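Local atomic coordinates of teichoic acid biosynthesis protein F (Staphylococcus epidermidis, PDB entry 3L7I), a protein that probably takes part in teichoic acid biosynthesis and, in the region modelled here, has a GT-B-type architecture of two domains built around parallel sheets. Residues A[510-515]-A[630-635]; A[527-532]-A[613-618]. All blocks are in the same frame, centred on the assembly; numbering follows the deposited sequence.

How the contacts relate
Both contacts lie on the same side of the chain's centre, their own centres about 13 Å apart. Segments 510-515 and 527-532 belong to consecutive helices, 513-517 and 522-531, on the path from strand 504-506 at the edge of one parallel sheet to strand 539-543 inside the other. Their partners, 613-618 and 630-635, come later, so contact 2 is nested within the loop that contact 1 closes. Two probable hydrogen bonds tie the later segments together: Arg-635 NH1 to Leu-614 O (2.8 Å) and Tyr-630 OH to Ser-616 O (2.9 Å). The contacts thus pack the connection between the sheets against the turn and helix end that lead into strands 637-640 and 618-621 of the six-stranded sheet.

Contact 1. Residues A[510-515]-A[630-635]; sequences PRNDVL and YGILKR
Leu-515 and Asn-512 meet Ile-632 and Leu-633 in a buried, mainly apolar contact between the polypeptide connecting the two sheets and a 3-10 turn in the second domain. Some 235 Å² is buried in all, both sides summed. The turn, residues 631-633, follows helix 626-630 and leads to strand 637-640; the bond from Leu-633 N to Tyr-630 O (3.0 Å) helps wind it. Ile-632 carries much of the contact, touching both Asn-512 and Leu-515. Its CG1 is anti to the carbonyl carbon and its chain is extended at chi2 (165°), which carries CD1 in between the two residues of the other segment. There the methyl lies above the amide plane of Asn-512, 3.5 Å from ND2, shifted from CG toward the CB and ND2 side, away from OD1. The same CD1 touches Leu-515 CD1 at 3.9 Å, and these two side chains run at about a right angle to each other. The other branch of Leu-515 turns to Leu-633, with CD2 4.3 Å from Leu-633 CD1, while Leu-633 CD2 lies 3.7 Å from the backbone O of Leu-515. Leu-633 CD1 also sits 3.8 Å above the guanidinium plane of Arg-635, nearer its border than its middle. The Asn-512 amide is held by a bond from ND2 to Asp-629 OD2, an oxygen that also receives Arg-511 NH2 in a salt bridge; the carboxylate therefore probably fixes how the amide presents itself to Ile-632. Around the contact, Phe-613 and Leu-614 of helix 609-614 cover Leu-515, and Phe-613 also meets Leu-633. Beyond Asn-512, Pro-510 packs between helix 367-379 of the first domain and the start of helix 706-721, whose Ala-706 N bonds to Asp-513 OD1.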
loop_
_atom_site.group_PDB
_atom_site.type_symbol
_atom_site.label_atom_id
_atom_site.label_comp_id
_atom_site.label_asym_id
_atom_site.label_seq_id
_atom_site.Cartn_x
_atom_site.Cartn_y
_atom_site.Cartn_z
ATOM N N PRO A 510 12.152 -28.779 -40.601
ATOM C CA PRO A 510 13.600 -28.608 -40.699
ATOM C C PRO A 510 14.327 -29.831 -40.148
ATOM O O PRO A 510 15.384 -30.209 -40.663
ATOM C CB PRO A 510 13.847 -27.375 -39.825
ATOM C CG PRO A 510 12.618 -26.566 -40.023
ATOM C CD PRO A 510 11.486 -27.579 -40.076
ATOM N N ARG A 511 13.747 -30.443 -39.113
ATOM C CA ARG A 511 14.352 -31.576 -38.421
ATOM C C ARG A 511 14.386 -32.777 -39.336
ATOM O O ARG A 511 15.107 -33.746 -39.075
ATOM C CB ARG A 511 13.514 -31.943 -37.209
ATOM C CG ARG A 511 12.071 -32.144 -37.578
ATOM C CD ARG A 511 11.500 -33.401 -37.000
ATOM N NE ARG A 511 10.616 -33.084 -35.891
ATOM C CZ ARG A 511 9.472 -33.724 -35.637
ATOM N NH1 ARG A 511 8.722 -33.352 -34.595
ATOM N NH2 ARG A 511 9.078 -34.727 -36.425
ATOM N N ASN A 512 13.579 -32.715 -40.393
ATOM C CA ASN A 512 13.471 -33.801 -41.357
ATOM C C ASN A 512 14.463 -33.655 -42.510
ATOM O O ASN A 512 14.692 -34.610 -43.251
ATOM C CB ASN A 512 12.038 -33.920 -41.891
ATOM C CG ASN A 512 11.085 -34.613 -40.908
ATOM O OD1 ASN A 512 11.514 -35.218 -39.930
ATOM N ND2 ASN A 512 9.776 -34.518 -41.179
ATOM N N ASP A 513 15.063 -32.470 -42.635
ATOM C CA ASP A 513 16.007 -32.159 -43.712
ATOM C C ASP A 513 16.989 -33.310 -43.950
ATOM O O ASP A 513 17.094 -33.834 -45.072
ATOM C CB ASP A 513 16.786 -30.865 -43.415
ATOM C CG ASP A 513 16.002 -29.579 -43.772
ATOM O OD1 ASP A 513 14.898 -29.675 -44.367
ATOM O OD2 ASP A 513 16.510 -28.466 -43.456
ATOM N N VAL A 514 17.699 -33.704 -42.891
ATOM C CA VAL A 514 18.688 -34.789 -42.965
ATOM C C VAL A 514 18.143 -36.094 -43.579
ATOM O O VAL A 514 18.901 -36.847 -44.186
ATOM C CB VAL A 514 19.303 -35.115 -41.566
ATOM C CG1 VAL A 514 20.597 -34.370 -41.329
ATOM C CG2 VAL A 514 18.305 -34.823 -40.482
ATOM N N LEU A 515 16.853 -36.383 -43.392
ATOM C CA LEU A 515 16.284 -37.615 -43.929
ATOM C C LEU A 515 16.265 -37.532 -45.453
ATOM O O LEU A 515 16.378 -38.533 -46.165
ATOM C CB LEU A 515 14.890 -37.870 -43.363
ATOM C CG LEU A 515 14.798 -37.941 -41.835
ATOM C CD1 LEU A 515 13.373 -38.186 -41.423
ATOM C CD2 LEU A 515 15.700 -39.019 -41.246
ATOM N N TYR A 630 9.504 -40.957 -40.248
ATOM C CA TYR A 630 10.289 -42.076 -40.748
ATOM C C TYR A 630 9.896 -42.410 -42.181
ATOM O O TYR A 630 10.716 -42.883 -42.964
ATOM C CB TYR A 630 10.122 -43.273 -39.819
ATOM C CG TYR A 630 10.955 -44.431 -40.206
ATOM C CD1 TYR A 630 12.326 -44.402 -40.042
ATOM C CD2 TYR A 630 10.383 -45.561 -40.758
ATOM C CE1 TYR A 630 13.118 -45.495 -40.427
ATOM C CE2 TYR A 630 11.156 -46.651 -41.143
ATOM C CZ TYR A 630 12.516 -46.612 -40.970
ATOM O OH TYR A 630 13.276 -47.679 -41.346
ATOM N N GLY A 631 8.642 -42.117 -42.519
ATOM C CA GLY A 631 8.076 -42.379 -43.836
ATOM C C GLY A 631 8.758 -41.685 -45.007
ATOM O O GLY A 631 8.617 -42.096 -46.156
ATOM N N ILE A 632 9.503 -40.629 -44.729
ATOM C CA ILE A 632 10.236 -39.988 -45.788
ATOM C C ILE A 632 11.232 -40.976 -46.394
ATOM O O ILE A 632 11.584 -40.869 -47.576
ATOM C CB ILE A 632 10.991 -38.772 -45.276
ATOM C CG1 ILE A 632 10.007 -37.730 -44.718
ATOM C CG2 ILE A 632 11.859 -38.199 -46.384
ATOM C CD1 ILE A 632 10.667 -36.654 -43.851
ATOM N N LEU A 633 11.679 -41.944 -45.595
ATOM C CA LEU A 633 12.709 -42.883 -46.043
ATOM C C LEU A 633 12.175 -44.029 -46.915
ATOM O O LEU A 633 12.968 -44.756 -47.532
ATOM C CB LEU A 633 13.519 -43.426 -44.854
ATOM C CG LEU A 633 14.319 -42.390 -44.053
ATOM C CD1 LEU A 633 14.780 -42.935 -42.660
ATOM C CD2 LEU A 633 15.483 -41.858 -44.858
ATOM N N LYS A 634 10.845 -44.168 -46.973
ATOM C CA LYS A 634 10.169 -45.226 -47.748
ATOM C C LYS A 634 10.687 -46.606 -47.349
ATOM O O LYS A 634 11.043 -47.427 -48.188
ATOM C CB LYS A 634 10.315 -45.019 -49.255
ATOM C CG LYS A 634 9.905 -43.651 -49.741
ATOM C CD LYS A 634 9.867 -43.571 -51.262
ATOM C CE LYS A 634 10.162 -42.152 -51.747
ATOM N NZ LYS A 634 9.983 -42.012 -53.228
ATOM N N ARG A 635 10.748 -46.843 -46.048
ATOM C CA ARG A 635 11.221 -48.105 -45.534
ATOM C C ARG A 635 10.058 -48.782 -44.821
ATOM O O ARG A 635 9.052 -48.142 -44.539
ATOM C CB ARG A 635 12.431 -47.883 -44.601
ATOM C CG ARG A 635 13.783 -48.062 -45.268
ATOM C CD ARG A 635 14.593 -46.805 -45.438
ATOM N NE ARG A 635 15.473 -46.590 -44.295
ATOM C CZ ARG A 635 16.625 -45.907 -44.310
ATOM N NH1 ARG A 635 17.302 -45.769 -43.176
ATOM N NH2 ARG A 635 17.104 -45.352 -45.423
#

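Contact 2. Residues A[527-532]-A[613-618]; sequences EIRTHL and FLISDC
The last turn of helix 522-531 faces the C-terminal end of helix 609-614, the nearest CA atoms, those of Arg-529 and Ile-615, being 7.1 Å apart. Ile-615 is the first residue to leave the helical conformation, and a hydrogen bond from Ser-616 N to Phe-613 O (2.7 Å) closes the turn in which it sits. Nearly the whole contact runs through the Ile-615 side chain, which enters between Ile-528, Arg-529 and Leu-532. With chi1 at 70°, CG1 stands between the backbone N and the carbonyl carbon, while CG2 is anti to the carbonyl carbon; both branches face the helix and share Ile-528 CG2 as a neighbour. CG2 meets that methyl of Ile-528 at 3.8 Å and, roughly at a right angle to it, the aliphatic CG of Arg-529, also at 3.8 Å. CD1 goes further along the helix to the CD1 methyl of Leu-532, 3.6 Å away, and lies 3.8 Å from Ile-528 CG2. Arg-529 thus contributes the root of its chain; a bend at chi3 (60°) turns the guanidinium, whose NH1 remains 5.6 Å from Asp-617 OD2. That separation is too long for a salt bridge, though the opposite charges may attract weakly. Asp-617 OD2 instead accepts a bond from Val-540 N. Tyr-606 borders Ile-528 and Leu-532, and Leu-525, one turn earlier in helix 522-531, extends the apolar surface to Ile-615 and Leu-614. Three residues after Ile-615 the chain enters strand 618-621, where Cys-618 pairs through its backbone with Met-542 of strand 539-543; helix 522-531 packs on the connection from helix 609-614 to this strand of the six-stranded parallel sheet.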
loop_
_atom_site.group_PDB
_atom_site.type_symbol
_atom_site.label_atom_id
_atom_site.label_comp_id
_atom_site.label_asym_id
_atom_site.label_seq_id
_atom_site.Cartn_x
_atom_site.Cartn_y
_atom_site.Cartn_z
ATOM N N GLU A 527 29.462 -42.369 -38.434
ATOM C CA GLU A 527 29.610 -41.674 -37.156
ATOM C C GLU A 527 28.525 -42.161 -36.204
ATOM O O GLU A 527 28.801 -42.705 -35.130
ATOM C CB GLU A 527 29.447 -40.165 -37.319
ATOM C CG GLU A 527 30.627 -39.420 -37.907
ATOM C CD GLU A 527 30.326 -37.929 -38.111
ATOM O OE1 GLU A 527 29.389 -37.411 -37.441
ATOM O OE2 GLU A 527 31.022 -37.281 -38.942
ATOM N N ILE A 528 27.282 -41.944 -36.624
ATOM C CA ILE A 528 26.103 -42.291 -35.851
ATOM C C ILE A 528 26.191 -43.732 -35.388
ATOM O O ILE A 528 25.890 -44.045 -34.229
ATOM C CB ILE A 528 24.851 -42.110 -36.699
ATOM C CG1 ILE A 528 24.815 -40.692 -37.266
ATOM C CG2 ILE A 528 23.619 -42.432 -35.892
ATOM C CD1 ILE A 528 23.663 -40.434 -38.232
ATOM N N ARG A 529 26.626 -44.606 -36.289
ATOM C CA ARG A 529 26.655 -46.022 -35.977
ATOM C C ARG A 529 27.731 -46.361 -34.961
ATOM O O ARG A 529 27.464 -47.071 -33.998
ATOM C CB ARG A 529 26.817 -46.874 -37.234
ATOM C CG ARG A 529 25.562 -46.990 -38.059
ATOM C CD ARG A 529 25.805 -47.832 -39.278
ATOM N NE ARG A 529 26.233 -49.184 -38.918
ATOM C CZ ARG A 529 25.400 -50.219 -38.791
ATOM N NH1 ARG A 529 24.086 -50.057 -38.990
ATOM N NH2 ARG A 529 25.877 -51.415 -38.470
ATOM N N THR A 530 28.946 -45.859 -35.164
ATOM C CA THR A 530 30.031 -46.217 -34.250
ATOM C C THR A 530 29.903 -45.476 -32.923
ATOM O O THR A 530 30.425 -45.935 -31.901
ATOM C CB THR A 530 31.451 -46.062 -34.867
ATOM O OG1 THR A 530 31.701 -44.691 -35.166
ATOM C CG2 THR A 530 31.585 -46.902 -36.138
ATOM N N HIS A 531 29.190 -44.352 -32.936
ATOM C CA HIS A 531 28.893 -43.645 -31.703
ATOM C C HIS A 531 28.024 -44.512 -30.789
ATOM O O HIS A 531 28.278 -44.589 -29.589
ATOM C CB HIS A 531 28.221 -42.309 -31.989
ATOM C CG HIS A 531 27.876 -41.533 -30.753
ATOM N ND1 HIS A 531 28.833 -40.952 -29.947
ATOM C CD2 HIS A 531 26.678 -41.250 -30.185
ATOM C CE1 HIS A 531 28.239 -40.341 -28.936
ATOM N NE2 HIS A 531 26.933 -40.506 -29.057
ATOM N N LEU A 532 27.016 -45.174 -31.360
ATOM C CA LEU A 532 26.195 -46.138 -30.612
ATOM C C LEU A 532 26.857 -47.515 -30.358
ATOM O O LEU A 532 26.251 -48.387 -29.725
ATOM C CB LEU A 532 24.845 -46.337 -31.298
ATOM C CG LEU A 532 23.942 -45.103 -31.384
ATOM C CD1 LEU A 532 22.899 -45.247 -32.485
ATOM C CD2 LEU A 532 23.282 -44.785 -30.049
ATOM N N PHE A 613 16.628 -42.538 -37.126
ATOM C CA PHE A 613 15.901 -43.047 -38.292
ATOM C C PHE A 613 16.868 -43.403 -39.405
ATOM O O PHE A 613 16.776 -44.484 -39.990
ATOM C CB PHE A 613 14.858 -42.051 -38.826
ATOM C CG PHE A 613 13.747 -41.765 -37.872
ATOM C CD1 PHE A 613 13.241 -42.762 -37.058
ATOM C CD2 PHE A 613 13.202 -40.504 -37.796
ATOM C CE1 PHE A 613 12.227 -42.498 -36.171
ATOM C CE2 PHE A 613 12.182 -40.240 -36.916
ATOM C CZ PHE A 613 11.692 -41.236 -36.104
ATOM N N LEU A 614 17.781 -42.480 -39.705
ATOM C CA LEU A 614 18.714 -42.636 -40.823
ATOM C C LEU A 614 19.398 -43.997 -40.805
ATOM O O LEU A 614 19.537 -44.643 -41.831
ATOM C CB LEU A 614 19.774 -41.542 -40.804
ATOM C CG LEU A 614 19.396 -40.224 -41.471
ATOM C CD1 LEU A 614 20.646 -39.409 -41.718
ATOM C CD2 LEU A 614 18.667 -40.471 -42.784
ATOM N N ILE A 615 19.816 -44.445 -39.629
ATOM C CA ILE A 615 20.479 -45.732 -39.559
ATOM C C ILE A 615 19.524 -46.919 -39.334
ATOM O O ILE A 615 19.983 -48.028 -39.086
ATOM C CB ILE A 615 21.606 -45.738 -38.496
ATOM C CG1 ILE A 615 21.008 -45.675 -37.090
ATOM C CG2 ILE A 615 22.626 -44.626 -38.769
ATOM C CD1 ILE A 615 22.025 -45.877 -35.968
ATOM N N SER A 616 18.213 -46.711 -39.446
ATOM C CA SER A 616 17.263 -47.796 -39.170
ATOM C C SER A 616 16.711 -48.450 -40.424
ATOM O O SER A 616 16.163 -47.761 -41.292
ATOM C CB SER A 616 16.082 -47.298 -38.347
ATOM O OG SER A 616 16.461 -46.938 -37.037
ATOM N N ASP A 617 16.828 -49.777 -40.496
ATOM C CA ASP A 617 16.315 -50.548 -41.624
ATOM C C ASP A 617 14.804 -50.708 -41.583
ATOM O O ASP A 617 14.184 -50.967 -42.606
ATOM C CB ASP A 617 16.995 -51.908 -41.697
ATOM C CG ASP A 617 18.477 -51.794 -42.017
ATOM O OD1 ASP A 617 18.829 -51.497 -43.195
ATOM O OD2 ASP A 617 19.293 -51.992 -41.085
ATOM N N CYS A 618 14.217 -50.563 -40.402
ATOM C CA CYS A 618 12.770 -50.478 -40.279
ATOM C C CYS A 618 12.411 -49.830 -38.954
ATOM O O CYS A 618 13.266 -49.695 -38.079
ATOM C CB CYS A 618 12.108 -51.852 -40.389
ATOM S SG CYS A 618 12.488 -53.017 -39.044
#